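Local coordinates for protein xylulose kinase (Escherichia coli, PDB 2ITM) that catalyses the ATP-dependent phosphorylation of D-xylulose to D-xylulose 5-phosphate as a homodimeric sugar kinase of the FGGY family, at residues A[322-327]-A[354-359]; A[326-331]-A[348-353]; A[372-377]-A[467-472]. All coordinates share one frame; numbering follows the deposited sequence.

Overall arrangement
Along the chain, the loop after helix 310-316 enters contact 1 first. It passes directly into strand 328-333, turns back as strand 345-353 and closes contact 1 at residues 354-359. Contact 2 pairs the two strands, so its shorter loop nests within that of contact 1, and the two are linked through the shared Pro-326 and Val-327. The chain then runs into helix 358-381, which starts in contact 1 and, further along, supplies residues 372-377 to contact 3. That contact closes much later, when helix 459-479 returns near the C terminus. Trp-328 and Leu-330 of the hairpin pack on Thr-471 and Phe-472, joining contact 2 to contact 3.

Contact 1. Residues A[322-327]-A[354-359]; sequences ESAEPV and HQHGPN
Val-327 and His-356 form the tight end of this contact, the methyl CG2 of the valine lying over the centre of one imidazole face in a CH-pi arrangement, although the modelled approach is too close for its exact spacing to be trusted. With chi1 at -171°, CG2 stands beside the backbone N and anti to the carbonyl carbon, and this branch faces the imidazole. Both residues are buried, and NE2 of His-356 makes a weak hydrogen bond to Gly-351 O, while Leu-304 of the second subunit packs on the same side chain. An alanine in place of His-356 is likely to leave Val-327 CG2 facing a gap and Gly-351 O without this weak partner.

The other end is looser and more solvent-exposed. Here the amide of Gln-355 lies alongside the backbone of 324-325, its NE2 3.7 Å from Ala-324 CA and its OE1 3.6 Å from Glu-325 N, with no hydrogen bond between them. The Glu-325 carboxylate approaches at an angle, its plane turned 62° from the amide and its OE1 3.9 Å from Gln-355 OE1.

Gly-357 then takes the N-cap position of helix 358-381, its N hydrogen-bonded to Glu-360 OE2. The arrangement is that of two loop arms meeting beyond the open end of a beta hairpin, one leading into its first strand and the other carrying its second strand into a helix.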
# COMPACT_ATOMS: atom_id res chain seq x y z
N GLU A 322 -22.21 -0.78 -6.08
CA GLU A 322 -22.45 0.54 -6.65
C GLU A 322 -22.46 1.66 -5.62
O GLU A 322 -22.20 2.80 -5.94
CB GLU A 322 -23.75 0.54 -7.42
CG GLU A 322 -23.74 -0.34 -8.65
CD GLU A 322 -22.93 0.24 -9.79
OE1 GLU A 322 -21.72 0.46 -9.62
OE2 GLU A 322 -23.50 0.48 -10.87
N SER A 323 -22.78 1.33 -4.37
CA SER A 323 -23.04 2.35 -3.37
C SER A 323 -21.77 2.67 -2.60
O SER A 323 -21.65 3.73 -2.00
CB SER A 323 -24.13 1.89 -2.41
OG SER A 323 -23.61 0.96 -1.48
N ALA A 324 -20.84 1.73 -2.62
CA ALA A 324 -19.48 1.96 -2.17
C ALA A 324 -18.89 3.21 -2.79
O ALA A 324 -18.98 3.43 -3.98
CB ALA A 324 -18.63 0.77 -2.48
N GLU A 325 -18.27 4.02 -1.95
CA GLU A 325 -17.33 5.01 -2.44
C GLU A 325 -16.20 4.38 -3.22
O GLU A 325 -15.86 3.22 -3.02
CB GLU A 325 -16.78 5.83 -1.29
CG GLU A 325 -17.75 6.87 -0.76
CD GLU A 325 -17.52 7.17 0.70
OE1 GLU A 325 -16.94 6.31 1.39
OE2 GLU A 325 -17.90 8.26 1.16
N PRO A 326 -15.62 5.16 -4.12
CA PRO A 326 -14.57 4.66 -5.03
C PRO A 326 -13.30 4.35 -4.25
O PRO A 326 -12.93 5.11 -3.37
CB PRO A 326 -14.35 5.84 -5.97
CG PRO A 326 -15.58 6.63 -5.88
CD PRO A 326 -16.04 6.52 -4.48
N VAL A 327 -12.69 3.23 -4.58
CA VAL A 327 -11.26 3.03 -4.43
C VAL A 327 -10.56 3.59 -5.64
O VAL A 327 -11.05 3.47 -6.75
CB VAL A 327 -10.92 1.54 -4.38
CG1 VAL A 327 -9.50 1.33 -4.02
CG2 VAL A 327 -11.81 0.84 -3.42
N HIS A 354 -13.97 0.12 4.97
CA HIS A 354 -14.72 -1.08 5.34
C HIS A 354 -15.58 -1.64 4.22
O HIS A 354 -15.95 -2.82 4.24
CB HIS A 354 -15.59 -0.79 6.57
CG HIS A 354 -16.75 0.11 6.30
ND1 HIS A 354 -16.61 1.47 6.12
CD2 HIS A 354 -18.07 -0.14 6.16
CE1 HIS A 354 -17.79 2.01 5.90
NE2 HIS A 354 -18.69 1.06 5.92
N GLN A 355 -15.90 -0.80 3.25
CA GLN A 355 -16.89 -1.11 2.24
C GLN A 355 -16.31 -1.99 1.15
O GLN A 355 -17.02 -2.50 0.30
CB GLN A 355 -17.38 0.18 1.61
CG GLN A 355 -18.28 1.01 2.49
CD GLN A 355 -19.26 1.82 1.69
OE1 GLN A 355 -19.03 2.99 1.41
NE2 GLN A 355 -20.36 1.20 1.30
N HIS A 356 -14.99 -2.14 1.17
CA HIS A 356 -14.26 -2.62 0.01
C HIS A 356 -13.85 -4.08 0.17
O HIS A 356 -13.22 -4.45 1.14
CB HIS A 356 -13.03 -1.75 -0.26
CG HIS A 356 -13.35 -0.33 -0.57
ND1 HIS A 356 -14.33 0.04 -1.47
CD2 HIS A 356 -12.81 0.82 -0.12
CE1 HIS A 356 -14.38 1.35 -1.54
NE2 HIS A 356 -13.47 1.85 -0.73
N GLY A 357 -14.20 -4.89 -0.81
CA GLY A 357 -13.57 -6.19 -1.02
C GLY A 357 -13.02 -6.36 -2.42
O GLY A 357 -12.90 -5.40 -3.16
N PRO A 358 -12.71 -7.60 -2.78
CA PRO A 358 -11.98 -7.90 -4.01
C PRO A 358 -12.70 -7.46 -5.27
O PRO A 358 -12.06 -7.13 -6.24
CB PRO A 358 -11.88 -9.42 -3.97
CG PRO A 358 -11.94 -9.75 -2.56
CD PRO A 358 -12.88 -8.79 -1.94
N ASN A 359 -14.02 -7.47 -5.24
CA ASN A 359 -14.83 -6.98 -6.35
C ASN A 359 -14.57 -5.48 -6.62
O ASN A 359 -14.36 -5.07 -7.75
CB ASN A 359 -16.31 -7.18 -6.05
CG ASN A 359 -16.69 -8.63 -5.88
OD1 ASN A 359 -16.06 -9.52 -6.40
ND2 ASN A 359 -17.76 -8.87 -5.14

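Contact 2. Residues A[326-331]-A[348-353]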
# COMPACT_ATOMS: atom_id res chain seq x y z
N PRO A 326 -15.62 5.16 -4.12
CA PRO A 326 -14.57 4.66 -5.03
C PRO A 326 -13.30 4.35 -4.25
O PRO A 326 -12.93 5.11 -3.37
CB PRO A 326 -14.35 5.84 -5.97
CG PRO A 326 -15.58 6.63 -5.88
CD PRO A 326 -16.04 6.52 -4.48
N VAL A 327 -12.69 3.23 -4.58
CA VAL A 327 -11.26 3.03 -4.43
C VAL A 327 -10.56 3.59 -5.64
O VAL A 327 -11.05 3.47 -6.75
CB VAL A 327 -10.92 1.54 -4.38
CG1 VAL A 327 -9.50 1.33 -4.02
CG2 VAL A 327 -11.81 0.84 -3.42
N TRP A 328 -9.41 4.21 -5.42
CA TRP A 328 -8.61 4.72 -6.52
C TRP A 328 -7.31 3.93 -6.68
O TRP A 328 -6.49 3.87 -5.78
CB TRP A 328 -8.34 6.21 -6.34
CG TRP A 328 -9.58 7.01 -6.19
CD1 TRP A 328 -10.24 7.28 -5.05
CD2 TRP A 328 -10.33 7.63 -7.24
NE1 TRP A 328 -11.35 8.03 -5.30
CE2 TRP A 328 -11.43 8.26 -6.65
CE3 TRP A 328 -10.17 7.73 -8.62
CZ2 TRP A 328 -12.37 8.96 -7.38
CZ3 TRP A 328 -11.10 8.42 -9.34
CH2 TRP A 328 -12.18 9.03 -8.73
N PHE A 329 -7.13 3.34 -7.85
CA PHE A 329 -5.87 2.70 -8.20
C PHE A 329 -5.03 3.60 -9.07
O PHE A 329 -5.45 4.00 -10.15
CB PHE A 329 -6.13 1.35 -8.89
CG PHE A 329 -4.88 0.61 -9.27
CD1 PHE A 329 -4.06 0.07 -8.32
CD2 PHE A 329 -4.55 0.43 -10.59
CE1 PHE A 329 -2.94 -0.62 -8.67
CE2 PHE A 329 -3.43 -0.25 -10.95
CZ PHE A 329 -2.62 -0.78 -9.98
N LEU A 330 -3.84 3.94 -8.60
CA LEU A 330 -2.95 4.77 -9.38
C LEU A 330 -1.70 4.02 -9.82
O LEU A 330 -0.80 3.77 -9.04
CB LEU A 330 -2.61 6.05 -8.62
CG LEU A 330 -3.75 6.80 -7.92
CD1 LEU A 330 -3.27 7.63 -6.79
CD2 LEU A 330 -4.55 7.62 -8.86
N PRO A 331 -1.68 3.65 -11.10
CA PRO A 331 -0.55 2.91 -11.64
C PRO A 331 0.48 3.84 -12.22
O PRO A 331 0.17 4.69 -13.04
CB PRO A 331 -1.18 2.07 -12.71
CG PRO A 331 -2.33 2.89 -13.19
CD PRO A 331 -2.67 3.90 -12.12
N VAL A 348 -0.57 2.41 -6.58
CA VAL A 348 -1.15 2.76 -5.30
C VAL A 348 -2.64 2.43 -5.26
O VAL A 348 -3.36 2.74 -6.18
CB VAL A 348 -0.94 4.23 -4.99
CG1 VAL A 348 -1.36 4.53 -3.59
CG2 VAL A 348 0.50 4.63 -5.21
N PHE A 349 -3.07 1.78 -4.18
CA PHE A 349 -4.48 1.72 -3.81
C PHE A 349 -4.82 2.79 -2.77
O PHE A 349 -4.39 2.72 -1.64
CB PHE A 349 -4.85 0.34 -3.26
CG PHE A 349 -5.24 -0.64 -4.29
CD1 PHE A 349 -4.62 -1.86 -4.37
CD2 PHE A 349 -6.26 -0.38 -5.16
CE1 PHE A 349 -5.00 -2.79 -5.31
CE2 PHE A 349 -6.64 -1.28 -6.10
CZ PHE A 349 -6.01 -2.49 -6.18
N PHE A 350 -5.59 3.77 -3.20
CA PHE A 350 -5.94 4.93 -2.40
C PHE A 350 -7.41 4.95 -2.00
O PHE A 350 -8.28 4.83 -2.83
CB PHE A 350 -5.59 6.21 -3.15
CG PHE A 350 -5.84 7.44 -2.36
CD1 PHE A 350 -4.92 7.90 -1.45
CD2 PHE A 350 -7.01 8.14 -2.53
CE1 PHE A 350 -5.16 9.02 -0.73
CE2 PHE A 350 -7.25 9.26 -1.80
CZ PHE A 350 -6.32 9.70 -0.90
N GLY A 351 -7.67 5.15 -0.72
CA GLY A 351 -9.02 5.44 -0.25
C GLY A 351 -9.82 4.22 0.11
O GLY A 351 -11.02 4.19 -0.11
N LEU A 352 -9.19 3.20 0.64
CA LEU A 352 -9.85 1.98 1.03
C LEU A 352 -10.60 2.11 2.35
O LEU A 352 -10.09 2.66 3.29
CB LEU A 352 -8.86 0.83 1.12
CG LEU A 352 -7.81 0.63 0.01
CD1 LEU A 352 -6.55 0.08 0.56
CD2 LEU A 352 -8.33 -0.26 -1.09
N THR A 353 -11.81 1.57 2.39
CA THR A 353 -12.66 1.58 3.58
C THR A 353 -13.27 0.22 3.85
O THR A 353 -13.12 -0.70 3.07
CB THR A 353 -13.80 2.58 3.41
OG1 THR A 353 -14.71 2.11 2.42
CG2 THR A 353 -13.30 3.87 2.83
O HOH W 1 -13.04 5.57 -0.89
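An antiparallel beta hairpin, strands 328-333 and 345-353, is held together here, with Trp-328 facing Phe-350 as a hydrogen-bonded pair. Trp-328 N gives a nearly straight bond of 2.9 Å to Phe-350 O, and Phe-350 N answers with one of 2.7 Å to Trp-328 O. Leu-330 and Val-348 repeat the pattern, but Val-348 N reaches Leu-330 O from 36° above the carbonyl plane. Between these pairs, Phe-329 and Phe-349 make a non-hydrogen-bonded pair.

The two phenylalanines share one face of the sheet. Phe-329 CG stands anti to the backbone N (chi1 -179°), which carries CD1 over a face of the Phe-349 ring, 3.7 Å from CE2 of that ring. Val-327, just before the strand, packs against this face through CG1, 3.8 Å from Phe-349 CD2 and 3.5 Å from Leu-352 CD2. Helix 358-381 packs on these side chains. On the reverse face, Trp-328 CD1 meets the rim of the Phe-350 ring at CD2, 4.2 Å away, and both residues touch Leu-475 of helix 459-479.

Beyond the Trp-328/Phe-350 pair, a water donates to both Pro-326 O and Gly-351 O, linking the loop before the first strand to the second strand. Residues 348-353 also pair with a strand of the second subunit, so the chemistry implies backbone bonding on both edges of strand 345-353, which continues the sheet across the dimer interface.

Contact 3. Residues A[372-377]-A[467-472]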
# COMPACT_ATOMS: atom_id res chain seq x y z
N ALA A 372 -5.22 5.96 -16.79
CA ALA A 372 -3.84 6.12 -17.22
C ALA A 372 -3.67 6.05 -18.74
O ALA A 372 -3.08 6.94 -19.34
CB ALA A 372 -2.97 5.11 -16.53
N LEU A 373 -4.20 5.00 -19.34
CA LEU A 373 -4.09 4.78 -20.76
C LEU A 373 -4.71 5.91 -21.59
O LEU A 373 -4.17 6.31 -22.59
CB LEU A 373 -4.69 3.43 -21.15
CG LEU A 373 -3.98 2.18 -20.64
CD1 LEU A 373 -4.74 0.93 -20.99
CD2 LEU A 373 -2.54 2.10 -21.11
N ALA A 374 -5.86 6.40 -21.14
CA ALA A 374 -6.56 7.48 -21.82
C ALA A 374 -5.79 8.79 -21.79
O ALA A 374 -5.70 9.48 -22.79
CB ALA A 374 -7.93 7.66 -21.24
N ASP A 375 -5.23 9.11 -20.63
CA ASP A 375 -4.39 10.28 -20.48
C ASP A 375 -3.17 10.14 -21.37
O ASP A 375 -2.72 11.10 -21.98
CB ASP A 375 -3.94 10.44 -19.03
CG ASP A 375 -4.97 11.14 -18.17
OD1 ASP A 375 -5.83 11.87 -18.71
OD2 ASP A 375 -4.98 11.02 -16.94
N GLY A 376 -2.65 8.92 -21.44
CA GLY A 376 -1.50 8.61 -22.27
C GLY A 376 -1.75 8.91 -23.73
O GLY A 376 -0.95 9.56 -24.40
N MET A 377 -2.87 8.43 -24.23
CA MET A 377 -3.26 8.74 -25.59
C MET A 377 -3.52 10.23 -25.83
O MET A 377 -3.08 10.77 -26.84
CB MET A 377 -4.45 7.89 -26.02
CG MET A 377 -4.13 6.40 -26.10
SD MET A 377 -5.34 5.42 -26.97
CE MET A 377 -6.65 5.40 -25.79
N PRO A 467 -15.49 13.32 -14.73
CA PRO A 467 -15.09 13.80 -13.41
C PRO A 467 -14.17 12.85 -12.66
O PRO A 467 -13.38 13.29 -11.86
CB PRO A 467 -16.41 13.96 -12.66
CG PRO A 467 -17.43 13.27 -13.47
CD PRO A 467 -16.94 13.20 -14.86
N ARG A 468 -14.29 11.55 -12.93
CA ARG A 468 -13.37 10.59 -12.36
C ARG A 468 -11.95 10.70 -12.92
O ARG A 468 -10.98 10.56 -12.20
CB ARG A 468 -13.90 9.17 -12.51
CG ARG A 468 -15.19 8.93 -11.77
CD ARG A 468 -15.85 7.61 -12.07
NE ARG A 468 -16.39 6.99 -10.86
CZ ARG A 468 -17.59 7.23 -10.41
NH1 ARG A 468 -18.37 8.06 -11.07
NH2 ARG A 468 -18.03 6.65 -9.31
N ARG A 469 -11.85 10.97 -14.22
CA ARG A 469 -10.59 11.23 -14.90
C ARG A 469 -9.90 12.45 -14.31
O ARG A 469 -8.71 12.43 -14.06
CB ARG A 469 -10.82 11.45 -16.40
CG ARG A 469 -10.78 10.20 -17.26
CD ARG A 469 -11.44 10.32 -18.61
NE ARG A 469 -10.54 10.69 -19.69
CZ ARG A 469 -9.25 10.52 -19.68
NH1 ARG A 469 -8.67 9.98 -18.63
NH2 ARG A 469 -8.52 10.90 -20.71
N GLU A 470 -10.67 13.51 -14.11
CA GLU A 470 -10.22 14.72 -13.45
C GLU A 470 -9.70 14.42 -12.06
O GLU A 470 -8.67 14.90 -11.66
CB GLU A 470 -11.39 15.68 -13.37
CG GLU A 470 -11.05 17.11 -13.04
CD GLU A 470 -12.29 17.97 -13.02
OE1 GLU A 470 -13.14 17.83 -13.93
OE2 GLU A 470 -12.43 18.77 -12.09
N THR A 471 -10.44 13.61 -11.33
CA THR A 471 -10.06 13.26 -9.98
C THR A 471 -8.79 12.41 -9.96
O THR A 471 -7.86 12.69 -9.22
CB THR A 471 -11.22 12.58 -9.25
OG1 THR A 471 -12.20 13.55 -8.91
CG2 THR A 471 -10.76 12.07 -7.92
N PHE A 472 -8.77 11.38 -10.79
CA PHE A 472 -7.57 10.60 -11.05
C PHE A 472 -6.31 11.42 -11.34
O PHE A 472 -5.32 11.22 -10.72
CB PHE A 472 -7.82 9.58 -12.17
CG PHE A 472 -6.59 8.86 -12.64
CD1 PHE A 472 -6.19 7.70 -12.03
CD2 PHE A 472 -5.85 9.34 -13.68
CE1 PHE A 472 -5.07 7.05 -12.46
CE2 PHE A 472 -4.73 8.69 -14.11
CZ PHE A 472 -4.34 7.54 -13.50
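Asp-375 OD1 is gripped by two arginines of helix 459-479: Arg-469, whose NH1 lies 3.4 Å away in a long salt bridge, and Arg-473, which is its stronger partner. OD1 also stands 3.5 Å from Arg-469 NH2, but obliquely to the guanidinium, and the carboxylate and guanidinium planes are 35° apart. NH2 of Arg-469 forms a second salt bridge, to Asp-378 OD2, about one turn further along helix 358-381. The arginine chain reaches these acids through a bend at chi3 (94°).

Ala-374 supplies a small apolar surface under the charged group. Its CB lies over one face of the guanidinium, offset toward the rim and 3.3 Å from Arg-469 NH2. Ile-409 of helix 400-410 touches both Ala-374 and Arg-469, so apolar groups border the ion pairs.

The second oxygen of the carboxylate turns to Phe-472. Asp-375 OD2 sits at the edge of that ring, near its plane, 3.7 Å from CE2. The phenylalanine CG is anti to its own backbone N (chi1 172°), an orientation that sends the far end of the ring to the start of the segment 372-377, where CZ comes 4.1 Å from Ala-372 CB. Leu-330 and Pro-331 of strand 328-333 pack on the same ring, and Tyr-371 meets it at a slant.

The two helix segments cross almost at right angles with their axes 11.0 Å apart, so Arg-469 and Phe-472 reach across to the small residues and the aspartate of 372-377. Asp-378, Arg-469, Asp-375 and Arg-473 form a chain of alternating charge, in which the arginines would probably favour the ionised form of Asp-375, with Arg-469 shared between the two acids.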